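Local coordinates for uncharacterized protein MJ0690 (Methanocaldococcus jannaschii, PDB 3K32), which is of unknown function but is predicted to be a tRNA methyltransferase subunit and probably has a nucleotide-binding fold of the HUP type, at residues Ile36-Gly41 against Lys92-Ile97; Gln88-Thr93 against Ser167-Glu172; Leu65-Val70 against Leu177-Glu182. All coordinates share one frame; numbering follows the deposited sequence.

Interaction 1: Ile36-Gly41 against Lys92-Ile97; sequences ITINFG and KTVLEI
I38 and V94 meet through methyl and methylene groups alone, a compact case of a strand side chain packed against a helix. The CG1 arm of I38 does the touching: CG1 lies 3.7 Å from V94 CG1, and CD1 follows alongside the same methyl. The two side chains run alongside one another, pointing opposite ways. I38 CG1 stands anti to its carbonyl carbon (chi1 -63°), while CG2, the other branch, is turned to one face of the F40 ring, 3.4 Å above its plane and near its rim. The second apolar contact is looser, with F40 CZ 4.3 Å from V94 CG2. All three touching residues are buried, and L12 on the neighbouring strand 8-12 packs on both I38 and V94.

The one side-chain hydrogen bond within the two segments belongs to the turn that ends the strand. N39 OD1 accepts from G41 N at 3.0 Å, forming an Asx turn in which the donor stands well above the carbonyl plane. The positive phi of G41 suits glycine. N39 ND2 binds I43 O, so both ends of the amide help fix the bend beyond the strand.

Helix 84-98 thus lies against one face of a parallel sheet in 3-2-1-4-5 order, as in the Rossmann-like alpha/beta fold of the HUP clan.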
loop_
_atom_site.group_PDB
_atom_site.type_symbol
_atom_site.label_atom_id
_atom_site.label_comp_id
_atom_site.label_asym_id
_atom_site.label_seq_id
_atom_site.Cartn_x
_atom_site.Cartn_y
_atom_site.Cartn_z
ATOM N N ILE B 36 9.076 -12.791 10.749
ATOM C CA ILE B 36 10.504 -12.995 10.941
ATOM C C ILE B 36 11.261 -11.686 11.298
ATOM O O ILE B 36 10.995 -10.597 10.768
ATOM C CB ILE B 36 11.133 -13.681 9.721
ATOM C CG1 ILE B 36 11.233 -12.701 8.572
ATOM C CG2 ILE B 36 10.334 -14.909 9.295
ATOM C CD1 ILE B 36 12.586 -12.060 8.510
ATOM N N THR B 37 12.193 -11.818 12.225
ATOM C CA THR B 37 13.014 -10.717 12.684
ATOM C C THR B 37 14.484 -11.078 12.478
ATOM O O THR B 37 14.957 -12.098 12.979
ATOM C CB THR B 37 12.794 -10.454 14.198
ATOM O OG1 THR B 37 11.405 -10.252 14.461
ATOM C CG2 THR B 37 13.559 -9.229 14.652
ATOM N N ILE B 38 15.196 -10.247 11.733
ATOM C CA ILE B 38 16.618 -10.430 11.539
ATOM C C ILE B 38 17.379 -10.234 12.838
ATOM O O ILE B 38 17.057 -9.341 13.626
ATOM C CB ILE B 38 17.180 -9.426 10.517
ATOM C CG1 ILE B 38 16.549 -9.648 9.140
ATOM C CG2 ILE B 38 18.708 -9.493 10.462
ATOM C CD1 ILE B 38 16.344 -11.101 8.788
ATOM N N ASN B 39 18.383 -11.084 13.051
ATOM C CA ASN B 39 19.413 -10.868 14.072
ATOM C C ASN B 39 20.824 -11.007 13.492
ATOM O O ASN B 39 21.076 -11.843 12.621
ATOM C CB ASN B 39 19.244 -11.828 15.254
ATOM C CG ASN B 39 20.121 -11.447 16.415
ATOM O OD1 ASN B 39 21.052 -12.168 16.776
ATOM N ND2 ASN B 39 19.865 -10.267 16.977
ATOM N N PHE B 40 21.758 -10.199 13.974
ATOM C CA PHE B 40 23.103 -10.221 13.400
ATOM C C PHE B 40 24.137 -10.737 14.389
ATOM O O PHE B 40 25.336 -10.588 14.156
ATOM C CB PHE B 40 23.528 -8.830 12.926
ATOM C CG PHE B 40 22.692 -8.268 11.813
ATOM C CD1 PHE B 40 21.647 -7.392 12.088
ATOM C CD2 PHE B 40 22.971 -8.582 10.487
ATOM C CE1 PHE B 40 20.874 -6.845 11.061
ATOM C CE2 PHE B 40 22.208 -8.030 9.439
ATOM C CZ PHE B 40 21.156 -7.161 9.731
ATOM N N GLY B 41 23.669 -11.319 15.495
ATOM C CA GLY B 41 24.544 -11.887 16.507
ATOM C C GLY B 41 25.224 -10.894 17.442
ATOM O O GLY B 41 26.033 -11.286 18.279
ATOM N N LYS B 92 17.826 -3.660 2.049
ATOM C CA LYS B 92 18.065 -4.216 0.727
ATOM C C LYS B 92 18.851 -5.523 0.790
ATOM O O LYS B 92 18.565 -6.474 0.067
ATOM C CB LYS B 92 18.825 -3.220 -0.136
ATOM C CG LYS B 92 17.977 -2.080 -0.644
ATOM C CD LYS B 92 18.785 -1.216 -1.596
ATOM C CE LYS B 92 17.945 -0.092 -2.166
ATOM N NZ LYS B 92 18.801 0.963 -2.775
ATOM N N THR B 93 19.844 -5.567 1.661
ATOM C CA THR B 93 20.701 -6.722 1.747
ATOM C C THR B 93 19.923 -7.863 2.371
ATOM O O THR B 93 19.993 -9.015 1.926
ATOM C CB THR B 93 21.946 -6.396 2.579
ATOM O OG1 THR B 93 22.639 -5.296 1.974
ATOM C CG2 THR B 93 22.865 -7.600 2.670
ATOM N N VAL B 94 19.159 -7.539 3.398
ATOM C CA VAL B 94 18.257 -8.527 3.957
ATOM C C VAL B 94 17.289 -9.095 2.892
ATOM O O VAL B 94 17.167 -10.308 2.734
ATOM C CB VAL B 94 17.522 -7.970 5.178
ATOM C CG1 VAL B 94 16.372 -8.882 5.572
ATOM C CG2 VAL B 94 18.521 -7.774 6.338
ATOM N N LEU B 95 16.631 -8.233 2.129
ATOM C CA LEU B 95 15.728 -8.734 1.088
ATOM C C LEU B 95 16.373 -9.699 0.063
ATOM O O LEU B 95 15.800 -10.752 -0.242
ATOM C CB LEU B 95 14.969 -7.585 0.415
ATOM C CG LEU B 95 13.874 -6.959 1.304
ATOM C CD1 LEU B 95 13.287 -5.683 0.700
ATOM C CD2 LEU B 95 12.768 -7.940 1.575
ATOM N N GLU B 96 17.557 -9.360 -0.449
ATOM C CA GLU B 96 18.263 -10.234 -1.405
ATOM C C GLU B 96 18.502 -11.618 -0.829
ATOM O O GLU B 96 18.291 -12.626 -1.506
ATOM C CB GLU B 96 19.631 -9.676 -1.808
ATOM C CG GLU B 96 19.601 -8.407 -2.595
ATOM C CD GLU B 96 19.054 -8.589 -3.991
ATOM O OE1 GLU B 96 19.441 -9.560 -4.670
ATOM O OE2 GLU B 96 18.241 -7.742 -4.410
ATOM N N ILE B 97 18.977 -11.653 0.412
ATOM C CA ILE B 97 19.254 -12.909 1.095
ATOM C C ILE B 97 17.975 -13.703 1.330
ATOM O O ILE B 97 17.906 -14.885 1.023
ATOM C CB ILE B 97 19.962 -12.671 2.447
ATOM C CG1 ILE B 97 21.332 -12.007 2.233
ATOM C CG2 ILE B 97 20.114 -13.980 3.205
ATOM C CD1 ILE B 97 22.067 -11.679 3.527
#

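Interaction 2: Gln88-Thr93 against Ser167-Glu172; sequences QYVHKT and SDYEAE
The Y169 ring is met by V90 over one face and by H91 at its edge. V90 CG1 sits almost exactly above the ring centre, 3.6 Å from the centroid and 7° off the normal, a well-centred CH-pi contact. H91 ND1 lies in the plane of the phenol, at the edge that carries the hydroxyl. Y169 OH in turn lies at the imidazole edge, near its plane, and Y169 CE2 meets that edge as well. A different flat group, the Y89 ring, has T93 OG1 over one face, 3.3 Å above the plane and toward the rim.

The polar link is the hydrogen bond between H91 ND1 and Y169 OH, 2.8 Å long and moderately bent at 143°. H91 CG is anti to the backbone N (chi1 -171°), and the imidazole reaches out from the helix to the phenol; its NE2 bonds D107, so ring nitrogens on both sides are engaged.

Here the first turn of helix 169-180 meets the middle of helix 84-98. D168 occupies the N-cap position, its OD1 accepting weakly from E170 N, and D168 OD2 bonds the hydroxyl of S166. A phenylalanine in place of Y169 would probably leave H91 ND1 without its phenol partner and the imidazole less firmly fixed in rotation.

Within helix 84-98, T93 OG1 bonds Y89 O at 2.6 Å. The backbone T93 N reaches the same oxygen from the opposite face of the carbonyl plane, giving Y89 O two donors. On the V90 side, I69 and A73 of helix 68-80 continue the apolar packing.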
loop_
_atom_site.group_PDB
_atom_site.type_symbol
_atom_site.label_atom_id
_atom_site.label_comp_id
_atom_site.label_asym_id
_atom_site.label_seq_id
_atom_site.Cartn_x
_atom_site.Cartn_y
_atom_site.Cartn_z
ATOM N N GLN B 88 18.805 1.812 4.342
ATOM C CA GLN B 88 18.564 1.315 2.988
ATOM C C GLN B 88 19.449 0.096 2.728
ATOM O O GLN B 88 18.947 -0.989 2.386
ATOM C CB GLN B 88 18.854 2.386 1.926
ATOM C CG GLN B 88 17.646 3.166 1.466
ATOM C CD GLN B 88 16.518 2.272 0.961
ATOM O OE1 GLN B 88 15.583 1.975 1.697
ATOM N NE2 GLN B 88 16.607 1.836 -0.294
ATOM N N TYR B 89 20.761 0.284 2.899
ATOM C CA TYR B 89 21.713 -0.757 2.562
ATOM C C TYR B 89 21.409 -2.076 3.278
ATOM O O TYR B 89 21.454 -3.135 2.659
ATOM C CB TYR B 89 23.177 -0.330 2.818
ATOM C CG TYR B 89 24.074 -1.532 2.944
ATOM C CD1 TYR B 89 24.503 -2.230 1.815
ATOM C CD2 TYR B 89 24.443 -2.020 4.194
ATOM C CE1 TYR B 89 25.290 -3.378 1.929
ATOM C CE2 TYR B 89 25.230 -3.162 4.318
ATOM C CZ TYR B 89 25.649 -3.833 3.192
ATOM O OH TYR B 89 26.430 -4.959 3.337
ATOM N N VAL B 90 21.116 -2.011 4.577
ATOM C CA VAL B 90 20.845 -3.219 5.355
ATOM C C VAL B 90 19.573 -3.905 4.849
ATOM O O VAL B 90 19.588 -5.087 4.505
ATOM C CB VAL B 90 20.679 -2.920 6.863
ATOM C CG1 VAL B 90 20.321 -4.194 7.630
ATOM C CG2 VAL B 90 21.928 -2.269 7.433
ATOM N N HIS B 91 18.478 -3.154 4.789
ATOM C CA HIS B 91 17.180 -3.719 4.401
ATOM C C HIS B 91 17.209 -4.359 3.000
ATOM O O HIS B 91 16.691 -5.462 2.792
ATOM C CB HIS B 91 16.078 -2.657 4.506
ATOM C CG HIS B 91 14.699 -3.204 4.326
ATOM N ND1 HIS B 91 14.024 -3.869 5.329
ATOM C CD2 HIS B 91 13.870 -3.200 3.259
ATOM C CE1 HIS B 91 12.837 -4.238 4.890
ATOM N NE2 HIS B 91 12.716 -3.849 3.633
ATOM N N LYS B 92 17.826 -3.660 2.049
ATOM C CA LYS B 92 18.065 -4.216 0.727
ATOM C C LYS B 92 18.851 -5.523 0.790
ATOM O O LYS B 92 18.565 -6.474 0.067
ATOM C CB LYS B 92 18.825 -3.220 -0.136
ATOM C CG LYS B 92 17.977 -2.080 -0.644
ATOM C CD LYS B 92 18.785 -1.216 -1.596
ATOM C CE LYS B 92 17.945 -0.092 -2.166
ATOM N NZ LYS B 92 18.801 0.963 -2.775
ATOM N N THR B 93 19.844 -5.567 1.661
ATOM C CA THR B 93 20.701 -6.722 1.747
ATOM C C THR B 93 19.923 -7.863 2.371
ATOM O O THR B 93 19.993 -9.015 1.926
ATOM C CB THR B 93 21.946 -6.396 2.579
ATOM O OG1 THR B 93 22.639 -5.296 1.974
ATOM C CG2 THR B 93 22.865 -7.600 2.670
ATOM N N SER B 167 13.019 -3.737 17.858
ATOM C CA SER B 167 13.453 -4.960 17.177
ATOM C C SER B 167 13.813 -4.781 15.702
ATOM O O SER B 167 13.890 -5.758 14.961
ATOM C CB SER B 167 12.439 -6.104 17.353
ATOM O OG SER B 167 12.488 -6.676 18.652
ATOM N N ASP B 168 14.040 -3.543 15.276
ATOM C CA ASP B 168 14.605 -3.308 13.948
ATOM C C ASP B 168 16.134 -3.194 14.018
ATOM O O ASP B 168 16.723 -3.271 15.101
ATOM C CB ASP B 168 14.004 -2.049 13.332
ATOM C CG ASP B 168 13.895 -0.923 14.334
ATOM O OD1 ASP B 168 14.930 -0.269 14.615
ATOM O OD2 ASP B 168 12.779 -0.712 14.860
ATOM N N TYR B 169 16.758 -2.991 12.861
ATOM C CA TYR B 169 18.215 -2.954 12.726
ATOM C C TYR B 169 18.918 -1.957 13.657
ATOM O O TYR B 169 20.058 -2.173 14.091
ATOM C CB TYR B 169 18.592 -2.615 11.290
ATOM C CG TYR B 169 17.791 -3.339 10.248
ATOM C CD1 TYR B 169 17.638 -4.722 10.278
ATOM C CD2 TYR B 169 17.205 -2.640 9.211
ATOM C CE1 TYR B 169 16.908 -5.377 9.295
ATOM C CE2 TYR B 169 16.486 -3.283 8.223
ATOM C CZ TYR B 169 16.334 -4.636 8.266
ATOM O OH TYR B 169 15.593 -5.230 7.277
ATOM N N GLU B 170 18.232 -0.857 13.933
ATOM C CA GLU B 170 18.744 0.186 14.805
ATOM C C GLU B 170 19.575 -0.335 15.996
ATOM O O GLU B 170 20.786 -0.142 16.044
ATOM C CB GLU B 170 17.573 1.036 15.292
ATOM C CG GLU B 170 17.826 2.520 15.240
ATOM C CD GLU B 170 16.561 3.324 15.003
ATOM O OE1 GLU B 170 16.192 3.530 13.819
ATOM O OE2 GLU B 170 15.944 3.758 16.002
ATOM N N ALA B 171 18.921 -0.995 16.946
ATOM C CA ALA B 171 19.575 -1.416 18.181
ATOM C C ALA B 171 20.924 -2.077 17.938
ATOM O O ALA B 171 21.922 -1.709 18.567
ATOM C CB ALA B 171 18.670 -2.334 18.973
ATOM N N GLU B 172 20.947 -3.054 17.030
ATOM C CA GLU B 172 22.179 -3.792 16.744
ATOM C C GLU B 172 23.223 -2.882 16.106
ATOM O O GLU B 172 24.424 -3.052 16.324
ATOM C CB GLU B 172 21.931 -5.061 15.900
ATOM C CG GLU B 172 21.167 -6.155 16.663
ATOM C CD GLU B 172 21.405 -7.580 16.149
ATOM O OE1 GLU B 172 20.832 -7.957 15.099
ATOM O OE2 GLU B 172 22.139 -8.337 16.823
#

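Interaction 3: Leu65-Val70 against Leu177-Glu182; sequences LDRKIV and LKERGE
R67 and E179 reach toward each other across the contact, with one carboxylate oxygen, OE1, set at the edge of the guanidinium. The guanidinium and carboxylate planes are only 19° apart, nearly coplanar. A single nitrogen makes the bridge: R67 NH2 lies 3.1 Å from E179 OE1. The N-H...O angle of 126° makes the hydrogen-bond part of this salt bridge weak, and E179 OE2 stands farther off, 3.9 Å from R67 NH2, so the contact is single-point rather than bidentate.

Both chains are stretched to meet. R67 has CG anti to the backbone N (chi1 170°) and runs extended out to NE, while the outer part of E179 is also drawn out straight. The stronger hold on R67 comes from its own side: NE forms a salt bridge with E71, one turn further along helix 68-80. E71 also pairs with R180, whose NH2 bridges to D75 too, so R67 and R180, one from each segment, share the E71 carboxylate.

E179 belongs to the last turn of helix 169-180. G181, with positive phi, is the C' residue of a Schellman motif, in which E182 N bonds L177 O at 3.0 Å and G181 N bonds K178 O.

At this surface-lying site, solvent would probably screen the R67-E179 attraction; with its bent, single bond, the bridge looks like an outlying addition to the ion-pair network centred on E71.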
loop_
_atom_site.group_PDB
_atom_site.type_symbol
_atom_site.label_atom_id
_atom_site.label_comp_id
_atom_site.label_asym_id
_atom_site.label_seq_id
_atom_site.Cartn_x
_atom_site.Cartn_y
_atom_site.Cartn_z
ATOM N N LEU B 65 21.827 -13.373 10.566
ATOM C CA LEU B 65 22.610 -13.014 9.382
ATOM C C LEU B 65 24.025 -12.610 9.778
ATOM O O LEU B 65 24.297 -12.365 10.952
ATOM C CB LEU B 65 21.917 -11.893 8.603
ATOM C CG LEU B 65 20.996 -12.385 7.468
ATOM C CD1 LEU B 65 20.377 -13.741 7.752
ATOM C CD2 LEU B 65 19.933 -11.368 7.128
ATOM N N ASP B 66 24.921 -12.551 8.800
ATOM C CA ASP B 66 26.317 -12.195 9.054
ATOM C C ASP B 66 26.444 -10.781 9.650
ATOM O O ASP B 66 25.862 -9.814 9.141
ATOM C CB ASP B 66 27.144 -12.328 7.769
ATOM C CG ASP B 66 28.650 -12.249 8.019
ATOM O OD1 ASP B 66 29.133 -11.286 8.673
ATOM O OD2 ASP B 66 29.364 -13.159 7.538
ATOM N N ARG B 67 27.215 -10.681 10.732
ATOM C CA ARG B 67 27.405 -9.432 11.464
ATOM C C ARG B 67 28.076 -8.328 10.631
ATOM O O ARG B 67 28.054 -7.160 11.000
ATOM C CB ARG B 67 28.228 -9.703 12.719
ATOM C CG ARG B 67 28.689 -8.457 13.449
ATOM C CD ARG B 67 29.768 -8.750 14.480
ATOM N NE ARG B 67 30.127 -7.523 15.178
ATOM C CZ ARG B 67 29.953 -7.305 16.479
ATOM N NH1 ARG B 67 29.443 -8.249 17.257
ATOM N NH2 ARG B 67 30.302 -6.134 16.999
ATOM N N LYS B 68 28.661 -8.703 9.503
ATOM C CA LYS B 68 29.362 -7.749 8.654
ATOM C C LYS B 68 28.383 -6.786 7.993
ATOM O O LYS B 68 28.759 -5.672 7.597
ATOM C CB LYS B 68 30.155 -8.492 7.578
ATOM C CG LYS B 68 29.273 -9.306 6.634
ATOM C CD LYS B 68 29.555 -8.987 5.172
ATOM C CE LYS B 68 29.808 -10.254 4.364
ATOM N NZ LYS B 68 30.994 -11.015 4.868
ATOM N N ILE B 69 27.132 -7.224 7.858
ATOM C CA ILE B 69 26.113 -6.375 7.268
ATOM C C ILE B 69 25.936 -5.137 8.128
ATOM O O ILE B 69 25.901 -4.020 7.606
ATOM C CB ILE B 69 24.767 -7.107 7.108
ATOM C CG1 ILE B 69 24.902 -8.250 6.101
ATOM C CG2 ILE B 69 23.704 -6.135 6.631
ATOM C CD1 ILE B 69 23.893 -9.307 6.284
ATOM N N VAL B 70 25.854 -5.327 9.446
ATOM C CA VAL B 70 25.713 -4.187 10.357
ATOM C C VAL B 70 27.026 -3.456 10.590
ATOM O O VAL B 70 27.031 -2.241 10.798
ATOM C CB VAL B 70 25.058 -4.566 11.715
ATOM C CG1 VAL B 70 23.549 -4.660 11.552
ATOM C CG2 VAL B 70 25.659 -5.872 12.302
ATOM N N LEU B 177 28.119 0.857 17.315
ATOM C CA LEU B 177 28.609 2.233 17.396
ATOM C C LEU B 177 29.164 2.533 18.780
ATOM O O LEU B 177 30.226 3.140 18.917
ATOM C CB LEU B 177 27.512 3.225 17.023
ATOM C CG LEU B 177 27.075 3.134 15.562
ATOM C CD1 LEU B 177 25.827 3.973 15.288
ATOM C CD2 LEU B 177 28.213 3.547 14.655
ATOM N N LYS B 178 28.449 2.088 19.805
ATOM C CA LYS B 178 28.947 2.201 21.162
ATOM C C LYS B 178 30.311 1.519 21.289
ATOM O O LYS B 178 31.307 2.184 21.568
ATOM C CB LYS B 178 27.944 1.633 22.167
ATOM C CG LYS B 178 26.808 2.596 22.492
ATOM C CD LYS B 178 26.004 2.146 23.713
ATOM C CE LYS B 178 24.693 1.469 23.318
ATOM N NZ LYS B 178 23.646 2.453 22.917
ATOM N N GLU B 179 30.358 0.208 21.063
ATOM C CA GLU B 179 31.611 -0.526 21.157
ATOM C C GLU B 179 32.720 0.275 20.513
ATOM O O GLU B 179 33.864 0.265 20.972
ATOM C CB GLU B 179 31.523 -1.870 20.433
ATOM C CG GLU B 179 30.759 -2.946 21.159
ATOM C CD GLU B 179 30.600 -4.198 20.315
ATOM O OE1 GLU B 179 31.222 -4.269 19.233
ATOM O OE2 GLU B 179 29.857 -5.111 20.732
ATOM N N ARG B 180 32.365 0.970 19.439
ATOM C CA ARG B 180 33.360 1.577 18.573
ATOM C C ARG B 180 33.972 2.820 19.183
ATOM O O ARG B 180 35.020 3.292 18.737
ATOM C CB ARG B 180 32.764 1.874 17.198
ATOM C CG ARG B 180 32.836 0.686 16.243
ATOM C CD ARG B 180 32.226 1.030 14.908
ATOM N NE ARG B 180 32.362 -0.044 13.934
ATOM C CZ ARG B 180 32.243 0.133 12.624
ATOM N NH1 ARG B 180 31.996 1.350 12.152
ATOM N NH2 ARG B 180 32.374 -0.892 11.785
ATOM N N GLY B 181 33.325 3.333 20.219
ATOM C CA GLY B 181 33.776 4.556 20.842
ATOM C C GLY B 181 33.105 5.745 20.197
ATOM O O GLY B 181 33.613 6.866 20.236
ATOM N N GLU B 182 31.958 5.495 19.582
ATOM C CA GLU B 182 31.143 6.567 19.036
ATOM C C GLU B 182 30.123 7.013 20.060
ATOM O O GLU B 182 30.053 6.462 21.153
ATOM C CB GLU B 182 30.422 6.089 17.786
ATOM C CG GLU B 182 31.324 5.992 16.597
ATOM C CD GLU B 182 31.838 7.345 16.185
ATOM O OE1 GLU B 182 31.232 8.351 16.622
ATOM O OE2 GLU B 182 32.840 7.399 15.434
#

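Overall arrangement
From the N terminus, strand 32-39 and the turn after it come first, and interaction 1 closes a loop from there to helix 84-98. Segment 65-70 lies within that loop but pairs far beyond it, so interaction 3 crosses interaction 1. Interaction 2 starts on helix 84-98, sharing K92 and T93 with interaction 1, and is nested inside the longer loop closed by interaction 3. Helix 169-180 serves both later contacts, near its start in interaction 2 and at its end in interaction 3. Interaction 1 also touches both others: F40 N probably bonds E172, and N39 O probably accepts from L65 N. Strand 32-39, helices 68-80 and 84-98, and helix 169-180 are thereby tied together.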